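Local atomic coordinates of invasion protein InvA (Salmonella enterica, PDB entry 2X49), a protein that takes part in the invasion of intestinal epithelial cells as an export-apparatus protein of the Salmonella type III secretion system. Residues H152-L157 with A172-I177; P162-E167 with A200-A205. One frame throughout, in Å; residues are numbered along the deposited sequence.

Contact 1: H152-L157 with A172-I177; sequences HMLDQL and ATVQRI
Leu154 and Ile177 point their side chains at each other from two helices and meet tip to tip, CD1 of Leu154 lying 4.1 Å from CD1 of Ile177. The same leucine methyl also serves Val174, but in another manner: the two side chains lie alongside each other with their ends pointing opposite ways, Leu154 CD1 being 4.1 Å from Val174 CG2. One methyl thus touches residues three apart on helix 174-185, a spacing that sets both near the same side of the helix. In Ile177 the long branch stands anti to the carbonyl carbon (chi1 -65°) and is nearly extended beyond it, which carries CD1 outward to the leucine. The helices concerned, 147-158 and 174-185, belong to an all-helical part of the C-terminal domain of InvA, in which helix 162-169 comes between them in sequence. Leu154 and Ile177 both lean on Met198 of helix 194-204 as well, and Leu154 also reaches Leu165; branched apolar side chains suit such a buried junction. The start of helix 174-185 is fixed by Thr173, its N-cap, whose OG1 accepts a hydrogen bond from Arg176 N at 3.2 Å. Short and polar, threonine can fold back onto an amide of the first turn.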
# COMPACT_ATOMS: atom_id res chain seq x y z
N HIS A 152 -13.61 -4.24 -18.58
CA HIS A 152 -14.91 -4.44 -17.91
C HIS A 152 -15.31 -3.16 -17.23
O HIS A 152 -16.46 -2.71 -17.26
CB HIS A 152 -14.83 -5.52 -16.85
CG HIS A 152 -16.14 -5.76 -16.15
ND1 HIS A 152 -17.10 -6.60 -16.65
CD2 HIS A 152 -16.64 -5.25 -15.00
CE1 HIS A 152 -18.14 -6.62 -15.83
NE2 HIS A 152 -17.89 -5.80 -14.83
N MET A 153 -14.30 -2.58 -16.61
CA MET A 153 -14.49 -1.34 -15.87
C MET A 153 -14.85 -0.23 -16.82
O MET A 153 -15.69 0.60 -16.51
CB MET A 153 -13.27 -0.97 -15.03
CG MET A 153 -12.89 -1.99 -13.96
SD MET A 153 -11.28 -1.63 -13.20
CE MET A 153 -11.55 -0.06 -12.46
N LEU A 154 -14.24 -0.25 -17.99
CA LEU A 154 -14.46 0.82 -19.00
C LEU A 154 -15.87 0.71 -19.54
O LEU A 154 -16.57 1.69 -19.76
CB LEU A 154 -13.47 0.76 -20.17
CG LEU A 154 -12.00 1.00 -19.79
CD1 LEU A 154 -11.14 0.74 -21.02
CD2 LEU A 154 -11.85 2.45 -19.34
N ASP A 155 -16.27 -0.54 -19.70
CA ASP A 155 -17.60 -0.86 -20.23
C ASP A 155 -18.69 -0.43 -19.28
O ASP A 155 -19.71 0.12 -19.71
CB ASP A 155 -17.72 -2.34 -20.61
CG ASP A 155 -17.12 -2.61 -21.98
OD1 ASP A 155 -16.93 -1.63 -22.72
OD2 ASP A 155 -16.86 -3.78 -22.33
N GLN A 156 -18.41 -0.61 -18.01
CA GLN A 156 -19.35 -0.23 -16.94
C GLN A 156 -19.49 1.28 -16.95
O GLN A 156 -20.56 1.84 -16.78
CB GLN A 156 -18.87 -0.70 -15.56
CG GLN A 156 -18.93 -2.23 -15.34
CD GLN A 156 -18.46 -2.68 -13.94
OE1 GLN A 156 -17.24 -2.29 -13.56
NE2 GLN A 156 -19.19 -3.37 -13.23
N LEU A 157 -18.37 1.93 -17.16
CA LEU A 157 -18.30 3.39 -17.10
C LEU A 157 -18.99 3.99 -18.30
O LEU A 157 -19.63 5.04 -18.26
CB LEU A 157 -16.84 3.89 -17.03
CG LEU A 157 -16.68 5.41 -16.86
CD1 LEU A 157 -16.41 5.77 -15.41
CD2 LEU A 157 -15.58 5.97 -17.78
N ALA A 172 -5.64 7.16 -25.59
CA ALA A 172 -5.02 6.03 -24.86
C ALA A 172 -5.72 4.74 -25.21
O ALA A 172 -6.95 4.70 -25.29
CB ALA A 172 -5.08 6.28 -23.33
N THR A 173 -4.95 3.69 -25.45
CA THR A 173 -5.51 2.36 -25.68
C THR A 173 -5.88 1.69 -24.38
O THR A 173 -5.41 2.11 -23.31
CB THR A 173 -4.54 1.41 -26.37
OG1 THR A 173 -3.38 1.28 -25.55
CG2 THR A 173 -4.10 1.97 -27.79
N VAL A 174 -6.67 0.64 -24.51
CA VAL A 174 -7.11 -0.16 -23.34
C VAL A 174 -5.88 -0.65 -22.56
O VAL A 174 -5.82 -0.63 -21.33
CB VAL A 174 -8.01 -1.35 -23.73
CG1 VAL A 174 -8.24 -2.21 -22.51
CG2 VAL A 174 -9.35 -0.87 -24.31
N GLN A 175 -4.88 -1.05 -23.31
CA GLN A 175 -3.63 -1.52 -22.72
C GLN A 175 -2.95 -0.45 -21.88
O GLN A 175 -2.43 -0.70 -20.77
CB GLN A 175 -2.65 -2.00 -23.80
CG GLN A 175 -1.33 -2.47 -23.23
CD GLN A 175 -1.48 -3.69 -22.32
OE1 GLN A 175 -1.49 -3.48 -20.99
NE2 GLN A 175 -1.56 -4.82 -22.81
N ARG A 176 -2.95 0.75 -22.40
CA ARG A 176 -2.33 1.90 -21.73
C ARG A 176 -3.10 2.26 -20.47
O ARG A 176 -2.52 2.48 -19.42
CB ARG A 176 -2.21 3.10 -22.69
CG ARG A 176 -1.74 4.35 -22.08
CD ARG A 176 -0.48 4.27 -21.33
NE ARG A 176 0.60 3.61 -22.03
CZ ARG A 176 1.51 4.22 -22.76
NH1 ARG A 176 1.49 5.53 -22.90
NH2 ARG A 176 2.46 3.50 -23.33
N ILE A 177 -4.41 2.23 -20.58
CA ILE A 177 -5.26 2.51 -19.42
C ILE A 177 -4.98 1.46 -18.31
O ILE A 177 -4.85 1.79 -17.12
CB ILE A 177 -6.72 2.58 -19.77
CG1 ILE A 177 -6.98 3.79 -20.71
CG2 ILE A 177 -7.54 2.68 -18.44
CD1 ILE A 177 -8.37 3.70 -21.41

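Contact 2: P162-E167 with A200-A205; sequences PDLLKE and ALALWA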
# COMPACT_ATOMS: atom_id res chain seq x y z
N PRO A 162 -20.75 7.95 -21.71
CA PRO A 162 -20.25 7.46 -23.00
C PRO A 162 -19.29 8.38 -23.69
O PRO A 162 -18.36 7.94 -24.35
CB PRO A 162 -21.51 7.28 -23.84
CG PRO A 162 -22.63 7.21 -22.86
CD PRO A 162 -22.21 7.88 -21.60
N ASP A 163 -19.48 9.67 -23.49
CA ASP A 163 -18.67 10.66 -24.24
C ASP A 163 -17.28 10.80 -23.63
O ASP A 163 -16.25 11.01 -24.28
CB ASP A 163 -19.39 12.00 -24.38
CG ASP A 163 -20.36 12.01 -25.54
OD1 ASP A 163 -21.02 10.96 -25.82
OD2 ASP A 163 -20.48 13.07 -26.20
N LEU A 164 -17.26 10.58 -22.34
CA LEU A 164 -16.00 10.63 -21.61
C LEU A 164 -15.11 9.45 -22.04
O LEU A 164 -13.93 9.60 -22.32
CB LEU A 164 -16.25 10.63 -20.10
CG LEU A 164 -15.03 10.54 -19.22
CD1 LEU A 164 -14.02 11.64 -19.45
CD2 LEU A 164 -15.47 10.48 -17.75
N LEU A 165 -15.72 8.30 -22.16
CA LEU A 165 -14.97 7.10 -22.54
C LEU A 165 -14.48 7.28 -23.99
O LEU A 165 -13.35 6.99 -24.32
CB LEU A 165 -15.82 5.82 -22.43
CG LEU A 165 -15.05 4.50 -22.61
CD1 LEU A 165 -13.95 4.42 -21.58
CD2 LEU A 165 -15.94 3.29 -22.51
N LYS A 166 -15.37 7.81 -24.81
CA LYS A 166 -15.06 8.05 -26.23
C LYS A 166 -13.78 8.86 -26.34
O LYS A 166 -12.87 8.56 -27.13
CB LYS A 166 -16.19 8.80 -26.95
CG LYS A 166 -17.30 7.89 -27.37
CD LYS A 166 -18.36 8.61 -28.18
CE LYS A 166 -17.74 9.23 -29.42
NZ LYS A 166 -16.97 8.22 -30.18
N GLU A 167 -13.72 9.91 -25.54
CA GLU A 167 -12.60 10.87 -25.64
C GLU A 167 -11.30 10.27 -25.16
O GLU A 167 -10.21 10.45 -25.72
CB GLU A 167 -12.89 12.15 -24.85
CG GLU A 167 -11.81 13.25 -24.98
CD GLU A 167 -11.48 13.73 -26.42
OE1 GLU A 167 -12.28 13.52 -27.36
OE2 GLU A 167 -10.39 14.34 -26.58
N ALA A 200 -9.04 12.64 -15.77
CA ALA A 200 -7.61 13.01 -15.73
C ALA A 200 -6.85 12.45 -16.91
O ALA A 200 -5.98 13.11 -17.49
CB ALA A 200 -6.94 12.59 -14.38
N LEU A 201 -7.28 11.30 -17.38
CA LEU A 201 -6.66 10.72 -18.59
C LEU A 201 -7.05 11.54 -19.80
O LEU A 201 -6.22 11.74 -20.71
CB LEU A 201 -7.05 9.27 -18.79
CG LEU A 201 -6.33 8.29 -17.88
CD1 LEU A 201 -7.06 6.93 -17.84
CD2 LEU A 201 -4.94 8.13 -18.37
N ALA A 202 -8.28 12.04 -19.83
CA ALA A 202 -8.77 12.81 -21.01
C ALA A 202 -7.96 14.08 -21.13
O ALA A 202 -7.75 14.61 -22.25
CB ALA A 202 -10.26 13.14 -20.92
N LEU A 203 -7.51 14.56 -19.98
CA LEU A 203 -6.71 15.81 -19.88
C LEU A 203 -5.25 15.58 -20.26
O LEU A 203 -4.64 16.38 -21.02
CB LEU A 203 -6.84 16.45 -18.49
CG LEU A 203 -6.14 17.79 -18.24
CD1 LEU A 203 -6.72 18.86 -19.17
CD2 LEU A 203 -6.22 18.22 -16.76
N TRP A 204 -4.69 14.49 -19.76
CA TRP A 204 -3.25 14.27 -19.81
C TRP A 204 -2.76 13.35 -20.90
O TRP A 204 -1.68 13.54 -21.46
CB TRP A 204 -2.75 13.80 -18.44
CG TRP A 204 -2.70 14.91 -17.43
CD1 TRP A 204 -3.57 15.09 -16.37
CD2 TRP A 204 -1.76 15.97 -17.34
NE1 TRP A 204 -3.22 16.18 -15.66
CE2 TRP A 204 -2.11 16.74 -16.21
CE3 TRP A 204 -0.64 16.34 -18.08
CZ2 TRP A 204 -1.40 17.86 -15.83
CZ3 TRP A 204 0.07 17.46 -17.67
CH2 TRP A 204 -0.32 18.20 -16.57
N ALA A 205 -3.58 12.37 -21.22
CA ALA A 205 -3.16 11.36 -22.21
C ALA A 205 -2.87 11.95 -23.59
O ALA A 205 -2.02 11.43 -24.29
CB ALA A 205 -4.19 10.19 -22.30
O HOH W 1 -9.20 15.30 -24.43
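Helix-to-helix packing near the protein surface brings helix 162-169 against the C-terminal part of helix 194-204, with Ala202 as the meeting point. The CA atoms of Glu167 and Ala202 are 6.3 Å apart, and alanine suits this place because its single methyl lets the two backbones come near. That methyl points at helix 162-169 and receives two side chains: Leu164 CD1 lies 4.3 Å from Ala202 CB, and Glu167 CG is also 4.3 Å from Ala202 CB. Leu164 and Glu167, three residues apart, stand almost a turn from one another on their helix. Both helices are part of the helical region of the InvA C-terminal domain, and Val168, the next residue along helix 162-169, packs on Ala202 and Leu201. The polar half of the contact passes through a water. It donates to Glu167 OE2 at 2.6 Å and to the carbonyl oxygen Ala202 O at 2.7 Å, tying a carboxylate to a main-chain oxygen that could not bond to it directly, since neither is a donor. In Glu167, CG lies anti to the backbone N (chi1 -176°) and the chain then bends at chi2 (57°); this turn leaves the CG methylene beside the alanine methyl while the carboxylate carries on to the water. Glutamate fits here by offering both an aliphatic stem and a charged end; OE2 has a further, weak hydrogen bond with His171 NE2.

Contacts 1 and 2 lie in the same helical region, their centres about 10 Å apart, and their segments alternate along the chain: helices 147-158 and 174-185 form contact 1, helices 162-169 and 194-204 contact 2. They share no helix but touch directly, through a methyl of Leu165 against the main-chain oxygen of Leu154, Ala172 against Ala205 and Ile177 against Leu201. Contact 1 is the buried one and is joined across its helices by apolar side chains alone. Contact 2, nearer the surface, combines a small apolar patch with a water-mediated link. Met198, already met beside contact 1, also touches Leu164 of contact 2.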